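PDB 6BQ6: thermospermine synthase from Medicago truncatula, which probably catalyses transfer of an aminopropyl group from decarboxylated S-adenosylmethionine to spermidine, giving thermospermine and methylthioadenosine. Local coordinates for residues K65-A70 / E81-I86; L39-A44 / S253-W258; L97-P102 / Y175-G180. One frame throughout, in Å; residues are numbered along the deposited sequence.

Interaction 1 (K65-A70 / E81-I86); sequences KPFGKA and ETDEFI
Phe67 and Lys69 receive Glu81 and Thr82 where the four-stranded antiparallel sheet of the N-terminal part of this aminopropyltransferase hands over to helix 84-98, the first helix of its Rossmann-like domain. The loop 65-70 leads into strand 70-73, while segment 81-86 follows directly on the edge strand 76-80, so the contact closes off the end of that last hairpin.

Backbone hydrogen bonds come first. Glu81 N gives its proton to Lys69 O at 2.8 Å, just beyond the paired strands 70-73 and 76-80. Thr82 N reaches Phe67 O at 3.1 Å with an N-H...O angle of 154°.

One side chain adds a polar bond of its own. The carboxylate of Glu81, carried back by an extended chain whose CG is anti to its backbone N (chi1 -180°), accepts Lys69 N at OE1, 3.0 Å away and nearly straight at 174°, on the anti side but tilted out of the carboxylate plane. The aliphatic part of Lys69 runs alongside, CG 3.6 Å from Glu81 OE1, while its NZ remains 5.1 Å from that oxygen, too far for a salt bridge. Gly68, at positive phi, leaves room here: a beta carbon would collide with Glu81 OE1.

Packing completes the contact. Pro66 CB lies over one face of the Phe67 ring, toward the rim, and Phe43 meets that ring edge-to-face. At the ring edge, near its plane, Thr82 OG1 stands 3.5 Å from Phe67 CD1.

Interaction 2 (L39-A44 / S253-W258); sequences LRWCFA and SYADIW. With TER (N-(3-amino-propyl)-N-(5-aminopropyl)-1,4-diaminobutane), chain F.
Trp41 and Phe43, on the outer hairpin of the N-terminal domain, back the 3-10 turn at 253-254 and Ala255, which lead into strand 256-264 and carry a wall of the polyamine pocket. The evidence is one hydrogen bond and one ring face. Trp41 NE1 donates to Ser253 O at 3.0 Å with an N-H...O angle of 152°; the oxygen lies almost in the indole plane, whereas the donor sits well above the carbonyl plane, so no lone pair is addressed. Ala255 CB then rests squarely over the indole, 3.6 Å from the centroid of the five-membered ring, a CH-pi contact. The opposite indole face is covered by Phe43 CE1, offset toward the rim. A chi1 of 179° carries the indole out from the strand to the turn. Phe43 CZ also approaches Ser253 O, at 3.6 Å and edge-on.

A leucine in place of Trp41 would probably leave Ser253 O without its indole donor and Ala255 CB without the flat face beneath it, letting the turn shift.

Strand 39-45 pairs antiparallel with a strand of the second subunit, whose own Trp41 meets this indole at about 85°, tying the turn to the subunit interface. Beyond the contact, Tyr254 and Trp258 line the pocket and both take thermospermine against a ring face; Tyr254 OH bonds Gln78 O and Trp258 NE1 bonds Gln217. The methylenes pass over the phenol ring with C10 above its centre, 3.5 Å from Tyr254 CZ, while Trp258 CZ2 lies 3.6 Å from C8 of the ligand.

Interaction 3 (L97-P102 / Y175-G180); sequences LHHPMP and YDVIVG
His99 and Pro102 meet Asp176 and Val177 where the loop after helix 84-98 passes the start of strand 175-181, the backbones coming closest at Pro102 and Asp176, whose CA atoms are 5.4 Å apart. No direct hydrogen bond joins the two segments; the evidence is for van der Waals packing with a water bridge.

The imidazole of His99 lies across the Asp176 side chain at about a right angle, its plane 55° from the carboxylate. Its NE2 comes to 3.6 Å from Asp176 CB, and CD2 stands equally far from Asp176 O. A chi1 of -161° sets the imidazole beside its own carbonyl carbon, facing the strand. Each nitrogen has a partner: ND1 accepts Met101 N at 3.1 Å, the donor tilted somewhat out of the ring plane, and NE2 lies 2.7 Å from a water in that plane. The same water donates to Asp176 OD1 at 2.8 Å and so links ring and carboxylate. Acceptance at ND1 together with the NE2-water contact fixes the ring's rotation, and Pro100 CD packs against one of its faces near the rim.

Asp176 OD2 works separately, taking the backbone nitrogens of Lys103 and Asn104 just past Pro102, which draws the start of strand 104-107 to this carboxylate. The rest of the contact is apolar: Pro102 CB and Val177 CG2 are 4.2 Å apart, with Leu96 of the helix packing against both residues.

Strands 104-107 and 175-181 are parallel neighbours in the central sheet, whose strand order 3-2-1-4-5-7-6 marks a Rossmann-like fold, as in AdoMet-dependent methyltransferases. The contact belongs to the connection where the helix that precedes the first strand runs through a short loop into it.

How the interactions relate
Interactions 1 and 2 are neighbours, their centres 12 Å apart, and they share the second subunit. Asp83 OD1 and Ser253 OG hydrogen-bond at 2.7 Å, and Lys65 N and Ala44 O probably do so at 2.8 Å; the first ties 81-86 to the turn bearing Tyr254, the second ties 65-70 to strand 39-45. Only interaction 2 touches thermospermine; the side chain of Asp83 is about 9 Å from the bound thermospermine. Interaction 3 lies across the chain's centre, 27 Å from interaction 1 and 31 Å from interaction 2, centre to centre. Helix 84-98 spans from 1 to 3, and strand 175-181 runs on to Asp181, the predicted proton acceptor, whose side chain is about 7 Å from that of Tyr254.

Interaction 1 (K65-A70 / E81-I86)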
loop_
_atom_site.group_PDB
_atom_site.type_symbol
_atom_site.label_atom_id
_atom_site.label_comp_id
_atom_site.label_asym_id
_atom_site.label_seq_id
_atom_site.Cartn_x
_atom_site.Cartn_y
_atom_site.Cartn_z
ATOM N N LYS B 65 -11.790 11.548 -1.076
ATOM C CA LYS B 65 -13.174 11.159 -0.870
ATOM C C LYS B 65 -13.570 11.298 0.579
ATOM O O LYS B 65 -14.584 11.946 0.870
ATOM C CB LYS B 65 -13.417 9.769 -1.413
ATOM C CG LYS B 65 -13.252 9.663 -2.928
ATOM C CD LYS B 65 -13.706 8.294 -3.427
ATOM C CE LYS B 65 -13.348 8.047 -4.879
ATOM N NZ LYS B 65 -14.380 8.667 -5.761
ATOM N N PRO B 66 -12.780 10.727 1.528
ATOM C CA PRO B 66 -13.280 10.810 2.894
ATOM C C PRO B 66 -13.226 12.218 3.544
ATOM O O PRO B 66 -14.131 12.610 4.316
ATOM C CB PRO B 66 -12.408 9.801 3.637
ATOM C CG PRO B 66 -11.170 9.690 2.836
ATOM C CD PRO B 66 -11.615 9.849 1.406
ATOM N N PHE B 67 -12.222 13.009 3.201
ATOM C CA PHE B 67 -11.961 14.233 3.924
ATOM C C PHE B 67 -11.991 15.495 3.063
ATOM O O PHE B 67 -11.622 16.553 3.549
ATOM C CB PHE B 67 -10.638 14.101 4.673
ATOM C CG PHE B 67 -10.630 12.966 5.657
ATOM C CD1 PHE B 67 -11.560 12.922 6.665
ATOM C CD2 PHE B 67 -9.717 11.907 5.546
ATOM C CE1 PHE B 67 -11.586 11.889 7.589
ATOM C CE2 PHE B 67 -9.754 10.865 6.466
ATOM C CZ PHE B 67 -10.683 10.863 7.483
ATOM N N GLY B 68 -12.445 15.401 1.823
ATOM C CA GLY B 68 -12.389 16.555 0.910
ATOM C C GLY B 68 -10.984 16.975 0.523
ATOM O O GLY B 68 -10.014 16.169 0.484
ATOM N N LYS B 69 -10.852 18.270 0.247
ATOM C CA LYS B 69 -9.621 18.808 -0.229
ATOM C C LYS B 69 -8.599 18.779 0.886
ATOM O O LYS B 69 -8.896 19.218 2.016
ATOM C CB LYS B 69 -9.839 20.229 -0.737
ATOM C CG LYS B 69 -10.713 20.279 -1.976
ATOM C CD LYS B 69 -10.937 21.731 -2.433
ATOM C CE LYS B 69 -11.427 21.817 -3.889
ATOM N NZ LYS B 69 -12.119 20.586 -4.412
ATOM N N ALA B 70 -7.412 18.271 0.600
ATOM C CA ALA B 70 -6.398 18.090 1.613
ATOM C C ALA B 70 -5.103 18.720 1.164
ATOM O O ALA B 70 -4.646 18.452 0.043
ATOM C CB ALA B 70 -6.183 16.613 1.853
ATOM N N GLU B 81 -10.213 19.447 4.441
ATOM C CA GLU B 81 -11.373 20.292 4.375
ATOM C C GLU B 81 -12.471 19.947 5.382
ATOM O O GLU B 81 -13.089 20.862 5.946
ATOM C CB GLU B 81 -11.914 20.245 2.943
ATOM C CG GLU B 81 -13.133 21.075 2.658
ATOM C CD GLU B 81 -13.567 20.980 1.178
ATOM O OE1 GLU B 81 -13.304 19.952 0.508
ATOM O OE2 GLU B 81 -14.119 21.992 0.683
ATOM N N THR B 82 -12.763 18.667 5.576
ATOM C CA THR B 82 -13.902 18.316 6.394
ATOM C C THR B 82 -13.652 18.608 7.875
ATOM O O THR B 82 -14.608 18.782 8.599
ATOM C CB THR B 82 -14.296 16.829 6.286
ATOM O OG1 THR B 82 -13.144 16.000 6.500
ATOM C CG2 THR B 82 -14.872 16.551 4.924
ATOM N N ASP B 83 -12.403 18.538 8.339
ATOM C CA ASP B 83 -12.143 18.665 9.741
ATOM C C ASP B 83 -11.078 19.637 10.186
ATOM O O ASP B 83 -10.807 19.699 11.402
ATOM C CB ASP B 83 -11.924 17.285 10.417
ATOM C CG ASP B 83 -10.761 16.501 9.874
ATOM O OD1 ASP B 83 -9.848 17.077 9.280
ATOM O OD2 ASP B 83 -10.761 15.253 10.040
ATOM N N GLU B 84 -10.500 20.411 9.289
ATOM C CA GLU B 84 -9.529 21.420 9.732
ATOM C C GLU B 84 -10.101 22.418 10.743
ATOM O O GLU B 84 -9.359 22.958 11.548
ATOM C CB GLU B 84 -8.842 22.131 8.560
ATOM C CG GLU B 84 -9.747 22.904 7.640
ATOM C CD GLU B 84 -10.053 24.333 8.057
ATOM O OE1 GLU B 84 -10.735 25.014 7.264
ATOM O OE2 GLU B 84 -9.684 24.810 9.142
ATOM N N PHE B 85 -11.407 22.659 10.687
ATOM C CA PHE B 85 -12.082 23.541 11.658
ATOM C C PHE B 85 -11.789 23.106 13.110
ATOM O O PHE B 85 -11.718 23.929 14.006
ATOM C CB PHE B 85 -13.585 23.680 11.383
ATOM C CG PHE B 85 -14.417 22.488 11.781
ATOM C CD1 PHE B 85 -14.937 22.379 13.020
ATOM C CD2 PHE B 85 -14.652 21.462 10.886
ATOM C CE1 PHE B 85 -15.708 21.292 13.406
ATOM C CE2 PHE B 85 -15.422 20.368 11.256
ATOM C CZ PHE B 85 -15.935 20.272 12.517
ATOM N N ILE B 86 -11.649 21.782 13.342
ATOM C CA ILE B 86 -11.368 21.303 14.674
ATOM C C ILE B 86 -9.976 21.800 15.130
ATOM O O ILE B 86 -9.860 22.331 16.236
ATOM C CB ILE B 86 -11.440 19.776 14.757
ATOM C CG1 ILE B 86 -12.808 19.284 14.293
ATOM C CG2 ILE B 86 -11.154 19.272 16.176
ATOM C CD1 ILE B 86 -12.911 17.787 14.272
#

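Interaction 2 (L39-A44 / S253-W258)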
loop_
_atom_site.group_PDB
_atom_site.type_symbol
_atom_site.label_atom_id
_atom_site.label_comp_id
_atom_site.label_asym_id
_atom_site.label_seq_id
_atom_site.Cartn_x
_atom_site.Cartn_y
_atom_site.Cartn_z
ATOM N N LEU B 39 2.775 2.210 10.336
ATOM C CA LEU B 39 1.366 2.450 10.237
ATOM C C LEU B 39 1.003 3.344 9.057
ATOM O O LEU B 39 1.531 4.384 8.927
ATOM C CB LEU B 39 0.972 3.125 11.529
ATOM C CG LEU B 39 -0.439 3.355 11.933
ATOM C CD1 LEU B 39 -1.167 2.030 12.061
ATOM C CD2 LEU B 39 -0.360 4.062 13.255
ATOM N N ARG B 40 0.077 2.900 8.236
ATOM C CA ARG B 40 -0.288 3.656 7.062
ATOM C C ARG B 40 -1.756 3.982 7.063
ATOM O O ARG B 40 -2.563 3.181 7.449
ATOM C CB ARG B 40 0.132 2.916 5.804
ATOM C CG ARG B 40 1.602 3.117 5.537
ATOM C CD ARG B 40 2.209 2.241 4.441
ATOM N NE ARG B 40 1.205 1.644 3.580
ATOM C CZ ARG B 40 1.491 0.742 2.646
ATOM N NH1 ARG B 40 2.756 0.382 2.389
ATOM N NH2 ARG B 40 0.498 0.232 1.915
ATOM N N TRP B 41 -2.065 5.181 6.626
ATOM C CA TRP B 41 -3.421 5.698 6.688
ATOM C C TRP B 41 -3.712 6.164 5.279
ATOM O O TRP B 41 -2.957 7.026 4.790
ATOM C CB TRP B 41 -3.361 6.854 7.658
ATOM C CG TRP B 41 -4.529 7.647 7.960
ATOM C CD1 TRP B 41 -4.573 9.026 8.009
ATOM C CD2 TRP B 41 -5.794 7.185 8.416
ATOM N NE1 TRP B 41 -5.797 9.434 8.483
ATOM C CE2 TRP B 41 -6.565 8.328 8.730
ATOM C CE3 TRP B 41 -6.346 5.924 8.619
ATOM C CZ2 TRP B 41 -7.858 8.237 9.184
ATOM C CZ3 TRP B 41 -7.632 5.828 9.060
ATOM C CH2 TRP B 41 -8.393 6.994 9.335
ATOM N N CYS B 42 -4.729 5.582 4.617
ATOM C CA CYS B 42 -4.927 5.795 3.179
ATOM C C CYS B 42 -6.324 6.316 2.854
ATOM O O CYS B 42 -7.305 5.821 3.382
ATOM C CB CYS B 42 -4.677 4.527 2.400
ATOM S SG CYS B 42 -3.178 3.655 2.988
ATOM N N PHE B 43 -6.373 7.364 2.041
ATOM C CA PHE B 43 -7.628 7.999 1.648
ATOM C C PHE B 43 -7.853 7.776 0.164
ATOM O O PHE B 43 -6.963 8.044 -0.647
ATOM C CB PHE B 43 -7.578 9.530 1.835
ATOM C CG PHE B 43 -7.103 9.991 3.141
ATOM C CD1 PHE B 43 -7.181 9.211 4.287
ATOM C CD2 PHE B 43 -6.639 11.300 3.264
ATOM C CE1 PHE B 43 -6.773 9.721 5.493
ATOM C CE2 PHE B 43 -6.220 11.784 4.476
ATOM C CZ PHE B 43 -6.274 11.008 5.582
ATOM N N ALA B 44 -9.057 7.363 -0.224
ATOM C CA ALA B 44 -9.345 7.242 -1.652
ATOM C C ALA B 44 -9.355 8.665 -2.236
ATOM O O ALA B 44 -9.755 9.628 -1.564
ATOM C CB ALA B 44 -10.666 6.586 -1.891
ATOM N N SER B 253 -8.852 13.133 10.278
ATOM C CA SER B 253 -7.925 13.038 9.155
ATOM C C SER B 253 -6.489 12.842 9.597
ATOM O O SER B 253 -5.662 12.386 8.814
ATOM C CB SER B 253 -7.991 14.264 8.258
ATOM O OG SER B 253 -7.681 15.439 8.941
ATOM N N TYR B 254 -6.187 13.198 10.841
ATOM C CA TYR B 254 -4.871 12.993 11.421
ATOM C C TYR B 254 -4.643 11.619 11.981
ATOM O O TYR B 254 -3.499 11.317 12.390
ATOM C CB TYR B 254 -4.647 14.069 12.514
ATOM C CG TYR B 254 -4.510 15.524 12.082
ATOM C CD1 TYR B 254 -4.676 15.947 10.749
ATOM C CD2 TYR B 254 -4.236 16.500 13.032
ATOM C CE1 TYR B 254 -4.545 17.275 10.402
ATOM C CE2 TYR B 254 -4.104 17.838 12.694
ATOM C CZ TYR B 254 -4.260 18.230 11.383
ATOM O OH TYR B 254 -4.131 19.545 11.064
ATOM N N ALA B 255 -5.676 10.773 12.070
ATOM C CA ALA B 255 -5.657 9.452 12.708
ATOM C C ALA B 255 -5.088 9.456 14.117
ATOM O O ALA B 255 -4.430 8.511 14.527
ATOM C CB ALA B 255 -4.919 8.395 11.837
ATOM N N ASP B 256 -5.297 10.558 14.853
ATOM C CA ASP B 256 -4.833 10.623 16.204
ATOM C C ASP B 256 -5.531 11.744 16.903
ATOM O O ASP B 256 -6.223 12.577 16.277
ATOM C CB ASP B 256 -3.321 10.872 16.257
ATOM C CG ASP B 256 -2.653 10.243 17.505
ATOM O OD1 ASP B 256 -3.366 9.816 18.456
ATOM O OD2 ASP B 256 -1.420 10.234 17.505
ATOM N N ILE B 257 -5.384 11.693 18.206
ATOM C CA ILE B 257 -5.679 12.817 19.062
ATOM C C ILE B 257 -4.512 13.800 18.784
ATOM O O ILE B 257 -3.355 13.388 18.703
ATOM C CB ILE B 257 -5.701 12.401 20.533
ATOM C CG1 ILE B 257 -6.755 11.331 20.792
ATOM C CG2 ILE B 257 -5.961 13.585 21.420
ATOM C CD1 ILE B 257 -8.158 11.776 20.495
ATOM N N TRP B 258 -4.820 15.067 18.650
ATOM C CA TRP B 258 -3.828 16.111 18.547
ATOM C C TRP B 258 -3.820 17.005 19.795
ATOM O O TRP B 258 -4.849 17.168 20.475
ATOM C CB TRP B 258 -4.122 16.972 17.297
ATOM C CG TRP B 258 -2.882 17.472 16.713
ATOM C CD1 TRP B 258 -2.305 18.734 16.839
ATOM C CD2 TRP B 258 -1.949 16.685 15.989
ATOM N NE1 TRP B 258 -1.092 18.741 16.190
ATOM C CE2 TRP B 258 -0.833 17.505 15.688
ATOM C CE3 TRP B 258 -1.921 15.344 15.582
ATOM C CZ2 TRP B 258 0.252 17.013 14.940
ATOM C CZ3 TRP B 258 -0.791 14.868 14.903
ATOM C CH2 TRP B 258 0.245 15.691 14.608
HETATM N N1 TER F . 3.546 24.615 8.725
HETATM C C2 TER F . 2.208 24.977 9.143
HETATM C C3 TER F . 1.901 24.349 10.499
HETATM C C4 TER F . 1.752 22.851 10.449
HETATM N N5 TER F . 1.208 22.348 11.689
HETATM C C6 TER F . 0.031 21.509 11.681
HETATM C C7 TER F . 0.098 20.453 12.773
HETATM C C8 TER F . -0.806 19.295 12.393
HETATM N N9 TER F . -0.135 18.304 11.579
HETATM C C10 TER F . -0.895 17.166 11.129
HETATM C C11 TER F . -0.085 15.907 10.912
HETATM C C12 TER F . -1.065 14.742 10.775
HETATM C C13 TER F . -0.427 13.481 10.213
HETATM N N14 TER F . 0.909 13.279 10.745
#

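Interaction 3 (L97-P102 / Y175-G180)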
loop_
_atom_site.group_PDB
_atom_site.type_symbol
_atom_site.label_atom_id
_atom_site.label_comp_id
_atom_site.label_asym_id
_atom_site.label_seq_id
_atom_site.Cartn_x
_atom_site.Cartn_y
_atom_site.Cartn_z
ATOM N N LEU B 97 -10.089 33.464 24.235
ATOM C CA LEU B 97 -11.161 33.549 25.190
ATOM C C LEU B 97 -10.703 33.696 26.641
ATOM O O LEU B 97 -11.421 34.253 27.443
ATOM C CB LEU B 97 -12.109 32.332 25.053
ATOM C CG LEU B 97 -12.870 32.258 23.740
ATOM C CD1 LEU B 97 -13.478 30.886 23.534
ATOM C CD2 LEU B 97 -13.962 33.342 23.679
ATOM N N HIS B 98 -9.543 33.175 26.992
ATOM C CA HIS B 98 -9.024 33.303 28.308
ATOM C C HIS B 98 -8.425 34.675 28.521
ATOM O O HIS B 98 -8.225 35.056 29.685
ATOM C CB HIS B 98 -7.999 32.234 28.609
ATOM C CG HIS B 98 -8.594 30.890 28.976
ATOM N ND1 HIS B 98 -9.056 30.002 28.047
ATOM C CD2 HIS B 98 -8.823 30.318 30.184
ATOM C CE1 HIS B 98 -9.544 28.932 28.653
ATOM N NE2 HIS B 98 -9.390 29.083 29.954
ATOM N N HIS B 99 -8.167 35.390 27.430
ATOM C CA HIS B 99 -7.636 36.741 27.504
ATOM C C HIS B 99 -8.759 37.745 27.772
ATOM O O HIS B 99 -9.882 37.590 27.266
ATOM C CB HIS B 99 -6.963 37.079 26.188
ATOM C CG HIS B 99 -6.017 38.215 26.323
ATOM N ND1 HIS B 99 -6.448 39.518 26.321
ATOM C CD2 HIS B 99 -4.682 38.250 26.543
ATOM C CE1 HIS B 99 -5.418 40.321 26.516
ATOM N NE2 HIS B 99 -4.331 39.580 26.670
ATOM N N PRO B 100 -8.488 38.790 28.577
ATOM C CA PRO B 100 -9.586 39.717 28.891
ATOM C C PRO B 100 -10.064 40.567 27.709
ATOM O O PRO B 100 -11.261 40.858 27.589
ATOM C CB PRO B 100 -9.007 40.557 30.049
ATOM C CG PRO B 100 -7.540 40.450 29.919
ATOM C CD PRO B 100 -7.316 39.032 29.427
ATOM N N MET B 101 -9.149 40.930 26.826
ATOM C CA MET B 101 -9.445 41.745 25.652
ATOM C C MET B 101 -8.267 41.702 24.662
ATOM O O MET B 101 -7.386 42.548 24.658
ATOM C CB MET B 101 -9.747 43.194 26.097
ATOM C CG MET B 101 -10.291 44.060 24.958
ATOM S SD MET B 101 -10.448 45.741 25.557
ATOM C CE MET B 101 -8.735 46.215 25.774
ATOM N N PRO B 102 -8.226 40.658 23.824
ATOM C CA PRO B 102 -7.056 40.468 22.947
ATOM C C PRO B 102 -7.211 41.275 21.675
ATOM O O PRO B 102 -8.159 41.072 20.966
ATOM C CB PRO B 102 -7.072 38.948 22.674
ATOM C CG PRO B 102 -8.503 38.571 22.843
ATOM C CD PRO B 102 -9.082 39.465 23.897
ATOM N N TYR B 175 2.508 41.600 21.935
ATOM C CA TYR B 175 1.244 41.044 21.501
ATOM C C TYR B 175 0.476 40.488 22.675
ATOM O O TYR B 175 1.074 39.944 23.649
ATOM C CB TYR B 175 1.528 39.866 20.510
ATOM C CG TYR B 175 2.174 40.379 19.276
ATOM C CD1 TYR B 175 1.401 40.914 18.263
ATOM C CD2 TYR B 175 3.554 40.406 19.148
ATOM C CE1 TYR B 175 1.971 41.424 17.109
ATOM C CE2 TYR B 175 4.132 40.959 18.011
ATOM C CZ TYR B 175 3.329 41.454 17.011
ATOM O OH TYR B 175 3.935 41.977 15.883
ATOM N N ASP B 176 -0.858 40.554 22.570
ATOM C CA ASP B 176 -1.743 39.926 23.554
ATOM C C ASP B 176 -1.731 38.419 23.500
ATOM O O ASP B 176 -1.784 37.759 24.538
ATOM C CB ASP B 176 -3.171 40.456 23.369
ATOM C CG ASP B 176 -3.251 41.963 23.593
ATOM O OD1 ASP B 176 -2.794 42.407 24.661
ATOM O OD2 ASP B 176 -3.780 42.668 22.713
ATOM N N VAL B 177 -1.657 37.862 22.295
ATOM C CA VAL B 177 -1.558 36.394 22.156
ATOM C C VAL B 177 -0.506 36.148 21.080
ATOM O O VAL B 177 -0.423 36.903 20.110
ATOM C CB VAL B 177 -2.920 35.736 21.749
ATOM C CG1 VAL B 177 -2.791 34.238 21.615
ATOM C CG2 VAL B 177 -4.007 36.021 22.759
ATOM N N ILE B 178 0.325 35.121 21.278
ATOM C CA ILE B 178 1.217 34.633 20.216
ATOM C C ILE B 178 0.845 33.158 20.030
ATOM O O ILE B 178 0.659 32.373 21.001
ATOM C CB ILE B 178 2.702 34.789 20.603
ATOM C CG1 ILE B 178 3.032 36.274 20.687
ATOM C CG2 ILE B 178 3.609 34.141 19.558
ATOM C CD1 ILE B 178 4.382 36.575 21.293
ATOM N N VAL B 179 0.725 32.788 18.768
ATOM C CA VAL B 179 0.203 31.491 18.347
ATOM C C VAL B 179 1.317 30.730 17.611
ATOM O O VAL B 179 1.827 31.208 16.580
ATOM C CB VAL B 179 -0.999 31.641 17.424
ATOM C CG1 VAL B 179 -1.490 30.231 16.978
ATOM C CG2 VAL B 179 -2.129 32.410 18.128
ATOM N N GLY B 180 1.718 29.578 18.135
ATOM C CA GLY B 180 2.630 28.679 17.454
ATOM C C GLY B 180 1.855 27.724 16.567
ATOM O O GLY B 180 1.198 26.814 17.072
HETATM O O HOH W 1 -1.981 40.856 26.787
#